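Local coordinates for endonuclease and methylase LlaGI (Lactococcus lactis, PDB 5FFJ), which probably recognises and methylates specific DNA sequences as a Type ISP restriction-modification enzyme with a helicase-like ATPase, here with its nuclease deleted, at residues N1034-N1039 / K1258-R1263; S1233-Y1238 / I1276-S1281. One frame throughout, in Å; residues are numbered along the deposited sequence.

Contact 1 of 2, residues N1034-N1039 / K1258-R1263; sequences NQRDQN and KKDLPR
Lys-1259 reaches from the last turn of helix 1254-1259 to the irregular loop that carries Asn-1034 and Arg-1036, the start of its side chain lying against Arg-1036 and its end at Asn-1034. That loop runs from strand 1022-1024, an edge strand of the nine-stranded mixed sheet, to strand 1044-1045, while the helix belongs to the Type ISP C-terminal specificity region. The join is thus a loop laid over a helix C-terminus, at the surface and with its nearest atom about 7 Å from the bound DNA. The lysine chain is extended beyond CG, with chi2 at -176°, which brings NZ to the backbone of Asn-1034. There NZ gives a weak hydrogen bond of 2.9 Å to the backbone O of Asn-1034 and also sits 3.4 Å from CB of the same residue. The stronger partner of that ammonium is Asp-927, with which it forms a salt bridge. The Asp-927 carboxylate also takes Lys-1258 NZ and Asn-1034 ND2, gathering both lysines and the asparagine round one acidic group, whose negative charge probably offsets part of the two positive charges.

Nearer the helix, Arg-1036 lies obliquely over the start of the lysine chain, its NE 4.0 Å from Lys-1259 CB. One face of the guanidinium looks onto the carbonyl O of Lys-1259, which lies off toward the rim of the group. The side chain bends at chi3 (-120°), and NH1 comes to 3.6 Å from CB of Asp-1260, the first residue to leave helical geometry. The attraction to the Asp-1260 carboxylate is loose, since Arg-1036 NH1 stands 4.0 Å from Asp-1260 OD2 with the guanidinium and carboxylate planes 37° apart.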
# COMPACT_ATOMS: atom_id res chain seq x y z
N ASN A 1034 -29.62 16.09 -0.24
CA ASN A 1034 -30.47 15.05 0.33
C ASN A 1034 -31.12 15.56 1.61
O ASN A 1034 -31.22 14.83 2.60
CB ASN A 1034 -29.67 13.78 0.60
CG ASN A 1034 -28.99 13.25 -0.64
OD1 ASN A 1034 -29.61 13.05 -1.68
ND2 ASN A 1034 -27.68 13.03 -0.54
N GLN A 1035 -31.54 16.82 1.59
CA GLN A 1035 -32.14 17.46 2.75
C GLN A 1035 -33.42 16.73 3.17
O GLN A 1035 -34.10 16.13 2.33
CB GLN A 1035 -32.44 18.93 2.46
CG GLN A 1035 -31.20 19.74 2.10
CD GLN A 1035 -31.47 21.23 2.00
OE1 GLN A 1035 -32.63 21.67 2.00
NE2 GLN A 1035 -30.41 22.02 1.92
N ARG A 1036 -33.74 16.79 4.45
CA ARG A 1036 -34.83 16.01 5.00
C ARG A 1036 -36.17 16.73 4.95
O ARG A 1036 -36.26 17.91 4.58
CB ARG A 1036 -34.53 15.62 6.45
CG ARG A 1036 -33.20 14.93 6.65
CD ARG A 1036 -33.19 14.15 7.95
NE ARG A 1036 -32.15 14.60 8.87
CZ ARG A 1036 -32.19 14.42 10.19
NH1 ARG A 1036 -33.22 13.82 10.76
NH2 ARG A 1036 -31.19 14.86 10.94
N ASP A 1037 -37.22 16.01 5.33
CA ASP A 1037 -38.57 16.54 5.43
C ASP A 1037 -38.85 16.91 6.88
O ASP A 1037 -38.80 16.06 7.76
CB ASP A 1037 -39.59 15.52 4.93
CG ASP A 1037 -40.99 16.10 4.77
OD1 ASP A 1037 -41.28 17.15 5.37
OD2 ASP A 1037 -41.79 15.49 4.03
N GLN A 1038 -39.15 18.18 7.13
CA GLN A 1038 -39.39 18.65 8.49
C GLN A 1038 -40.76 18.20 8.99
O GLN A 1038 -41.04 18.25 10.19
CB GLN A 1038 -39.26 20.17 8.56
CG GLN A 1038 -40.47 20.94 8.05
CD GLN A 1038 -40.20 22.42 7.87
OE1 GLN A 1038 -39.05 22.86 7.97
NE2 GLN A 1038 -41.25 23.19 7.62
N ASN A 1039 -41.60 17.75 8.07
CA ASN A 1039 -42.91 17.21 8.43
C ASN A 1039 -42.79 15.79 8.96
O ASN A 1039 -43.62 15.33 9.74
CB ASN A 1039 -43.86 17.25 7.23
CG ASN A 1039 -45.27 16.84 7.59
OD1 ASN A 1039 -45.72 17.03 8.72
ND2 ASN A 1039 -45.98 16.27 6.63
N LYS A 1258 -32.04 7.50 5.74
CA LYS A 1258 -30.58 7.44 5.67
C LYS A 1258 -29.93 8.17 6.84
O LYS A 1258 -29.01 7.65 7.46
CB LYS A 1258 -30.07 8.04 4.35
CG LYS A 1258 -28.57 8.35 4.36
CD LYS A 1258 -28.08 8.97 3.07
CE LYS A 1258 -26.62 9.35 3.19
NZ LYS A 1258 -26.08 9.94 1.94
N LYS A 1259 -30.42 9.37 7.12
CA LYS A 1259 -29.69 10.30 7.97
C LYS A 1259 -30.10 10.26 9.44
O LYS A 1259 -29.52 10.96 10.27
CB LYS A 1259 -29.85 11.72 7.42
CG LYS A 1259 -29.19 11.90 6.07
CD LYS A 1259 -29.26 13.33 5.58
CE LYS A 1259 -28.19 13.60 4.53
NZ LYS A 1259 -28.53 14.74 3.65
N ASP A 1260 -31.09 9.43 9.78
CA ASP A 1260 -31.48 9.27 11.17
C ASP A 1260 -32.39 8.06 11.35
O ASP A 1260 -32.94 7.52 10.39
CB ASP A 1260 -32.17 10.54 11.69
CG ASP A 1260 -32.30 10.57 13.20
OD1 ASP A 1260 -32.83 9.61 13.79
OD2 ASP A 1260 -31.85 11.57 13.81
N LEU A 1261 -32.52 7.63 12.60
CA LEU A 1261 -33.38 6.50 12.96
C LEU A 1261 -34.81 6.75 12.48
O LEU A 1261 -35.31 7.86 12.61
CB LEU A 1261 -33.35 6.29 14.48
CG LEU A 1261 -33.65 4.91 15.06
CD1 LEU A 1261 -32.71 3.86 14.50
CD2 LEU A 1261 -33.53 4.98 16.57
N PRO A 1262 -35.46 5.71 11.92
CA PRO A 1262 -36.80 5.89 11.34
C PRO A 1262 -37.84 6.46 12.31
O PRO A 1262 -37.71 6.32 13.52
CB PRO A 1262 -37.20 4.47 10.93
CG PRO A 1262 -35.92 3.76 10.73
CD PRO A 1262 -34.97 4.34 11.72
N ARG A 1263 -38.86 7.11 11.74
CA ARG A 1263 -40.02 7.57 12.49
C ARG A 1263 -41.27 6.99 11.83
O ARG A 1263 -41.48 7.16 10.64
CB ARG A 1263 -40.09 9.09 12.52
CG ARG A 1263 -38.84 9.76 13.06
CD ARG A 1263 -39.03 11.26 13.24
NE ARG A 1263 -38.51 11.72 14.52
CZ ARG A 1263 -39.25 12.09 15.57
NH1 ARG A 1263 -40.58 12.07 15.51
NH2 ARG A 1263 -38.65 12.49 16.68

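Contact 2 of 2, residues S1233-Y1238 / I1276-S1281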
# COMPACT_ATOMS: atom_id res chain seq x y z
N SER A 1233 -46.97 -4.10 22.42
CA SER A 1233 -47.59 -5.35 21.99
C SER A 1233 -46.94 -5.94 20.74
O SER A 1233 -46.18 -5.27 20.04
CB SER A 1233 -49.08 -5.12 21.72
OG SER A 1233 -49.26 -4.10 20.75
N ASP A 1234 -47.24 -7.21 20.47
CA ASP A 1234 -46.83 -7.85 19.23
C ASP A 1234 -47.41 -7.09 18.04
O ASP A 1234 -46.74 -6.91 17.02
CB ASP A 1234 -47.29 -9.31 19.19
CG ASP A 1234 -46.45 -10.22 20.06
OD1 ASP A 1234 -45.85 -9.72 21.04
OD2 ASP A 1234 -46.38 -11.43 19.76
N ASP A 1235 -48.66 -6.66 18.17
CA ASP A 1235 -49.34 -5.94 17.10
C ASP A 1235 -48.59 -4.67 16.72
O ASP A 1235 -48.43 -4.37 15.54
CB ASP A 1235 -50.78 -5.60 17.51
CG ASP A 1235 -51.72 -6.78 17.40
OD1 ASP A 1235 -51.23 -7.93 17.43
OD2 ASP A 1235 -52.94 -6.56 17.28
N GLU A 1236 -48.11 -3.94 17.72
CA GLU A 1236 -47.34 -2.73 17.47
C GLU A 1236 -45.99 -3.08 16.86
O GLU A 1236 -45.50 -2.40 15.97
CB GLU A 1236 -47.14 -1.94 18.76
CG GLU A 1236 -46.52 -0.56 18.56
CD GLU A 1236 -47.40 0.37 17.74
OE1 GLU A 1236 -48.62 0.11 17.65
OE2 GLU A 1236 -46.87 1.35 17.17
N PHE A 1237 -45.39 -4.16 17.36
CA PHE A 1237 -44.10 -4.63 16.87
C PHE A 1237 -44.16 -4.95 15.38
O PHE A 1237 -43.35 -4.47 14.60
CB PHE A 1237 -43.66 -5.87 17.66
CG PHE A 1237 -42.27 -6.33 17.33
CD1 PHE A 1237 -41.17 -5.70 17.88
CD2 PHE A 1237 -42.07 -7.41 16.48
CE1 PHE A 1237 -39.89 -6.13 17.59
CE2 PHE A 1237 -40.79 -7.84 16.18
CZ PHE A 1237 -39.70 -7.20 16.74
N TYR A 1238 -45.14 -5.77 14.99
CA TYR A 1238 -45.26 -6.17 13.59
C TYR A 1238 -45.80 -5.04 12.73
O TYR A 1238 -45.56 -5.01 11.52
CB TYR A 1238 -46.16 -7.41 13.48
CG TYR A 1238 -45.56 -8.63 14.13
CD1 TYR A 1238 -44.35 -9.14 13.70
CD2 TYR A 1238 -46.21 -9.27 15.18
CE1 TYR A 1238 -43.79 -10.26 14.30
CE2 TYR A 1238 -45.66 -10.38 15.79
CZ TYR A 1238 -44.45 -10.87 15.34
OH TYR A 1238 -43.90 -11.98 15.94
N ILE A 1276 -49.62 -8.08 7.26
CA ILE A 1276 -48.48 -8.34 6.39
C ILE A 1276 -47.18 -8.26 7.17
O ILE A 1276 -46.19 -8.90 6.81
CB ILE A 1276 -48.46 -7.35 5.21
CG1 ILE A 1276 -49.71 -7.57 4.35
CG2 ILE A 1276 -47.19 -7.53 4.37
CD1 ILE A 1276 -49.86 -6.59 3.22
N GLY A 1277 -47.19 -7.49 8.25
CA GLY A 1277 -46.06 -7.44 9.15
C GLY A 1277 -45.79 -8.81 9.73
O GLY A 1277 -44.64 -9.25 9.79
N ARG A 1278 -46.85 -9.49 10.14
CA ARG A 1278 -46.73 -10.83 10.70
C ARG A 1278 -46.26 -11.83 9.65
O ARG A 1278 -45.36 -12.63 9.90
CB ARG A 1278 -48.06 -11.29 11.30
CG ARG A 1278 -48.46 -10.54 12.56
CD ARG A 1278 -49.55 -11.28 13.33
NE ARG A 1278 -49.22 -11.39 14.75
CZ ARG A 1278 -49.60 -10.53 15.69
NH1 ARG A 1278 -50.34 -9.46 15.38
NH2 ARG A 1278 -49.25 -10.73 16.95
N LYS A 1279 -46.88 -11.79 8.47
CA LYS A 1279 -46.55 -12.72 7.40
C LYS A 1279 -45.10 -12.57 6.98
O LYS A 1279 -44.37 -13.56 6.86
CB LYS A 1279 -47.47 -12.52 6.20
CG LYS A 1279 -48.94 -12.80 6.49
CD LYS A 1279 -49.79 -12.64 5.25
CE LYS A 1279 -51.25 -12.92 5.54
NZ LYS A 1279 -52.07 -12.88 4.30
N LEU A 1280 -44.69 -11.33 6.75
CA LEU A 1280 -43.30 -11.03 6.39
C LEU A 1280 -42.34 -11.60 7.42
O LEU A 1280 -41.34 -12.24 7.07
CB LEU A 1280 -43.10 -9.52 6.26
CG LEU A 1280 -43.63 -8.88 4.98
CD1 LEU A 1280 -43.69 -7.38 5.13
CD2 LEU A 1280 -42.75 -9.26 3.80
N SER A 1281 -42.64 -11.37 8.70
CA SER A 1281 -41.83 -11.89 9.79
C SER A 1281 -41.80 -13.41 9.75
O SER A 1281 -40.73 -14.02 9.84
CB SER A 1281 -42.36 -11.42 11.14
OG SER A 1281 -41.65 -12.03 12.20
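Asp-1235 OD1 takes a nearly straight hydrogen bond from Arg-1278 NH1, 2.7 Å long with 171° at the hydrogen, as part of a salt bridge. The oxygen lies in the guanidinium plane, yet the donor meets it from above the carboxylate plane. Asp-1234 sets its CB 3.3 Å from Arg-1278 NH2. Asp-1234 OD2 stands 4.1 Å from that same NH2, too far for a salt bridge, while OD1 pairs with Arg-1215. A bend at chi3 (132°) swings the arginine across the Tyr-1238 ring. One guanidinium face is centred over Tyr-1238 CD2, 3.7 Å from CZ of Arg-1278, with the two planes markedly tilted. Lower down the same chain, Arg-1278 CG also packs on Tyr-1238 CD2, at 3.7 Å.

These side chains bind helix 1234-1243 to helix 1270-1285 within the Type ISP C-terminal specificity region, the short segments crossing at 75° with axes 9.3 Å apart. With no side chain at Gly-1277, the backbones close to a CA-CA distance of 4.7 Å between Tyr-1238 and Gly-1277, and Gly-1277 CA makes a CA-H...O contact with Tyr-1238 O. A leucine in place of Arg-1278 would probably leave Asp-1235 without its charged mate and Tyr-1238 without the flat group over CD2. At the edge of the tyrosine ring, Ser-1281 OG lies 3.5 Å from CE1.

From the N terminus, the chain first lays down 1034-1039 in the loop that follows strand 1022-1024 of the nine-stranded mixed sheet. Only after 218 further residues does it return at the end of helix 1254-1259 to close contact 1. Inside that span, 1233-1238 opens helix 1234-1243, and its partner 1276-1281 comes after 1258-1263, so contact 2 closes a shorter loop of 37 residues and the two cross rather than nest. Contact 1 ties the loop beyond the nine-stranded sheet to the specificity region, whereas contact 2 joins two helices within that region. Their centres lie 24 Å apart, and they do not touch.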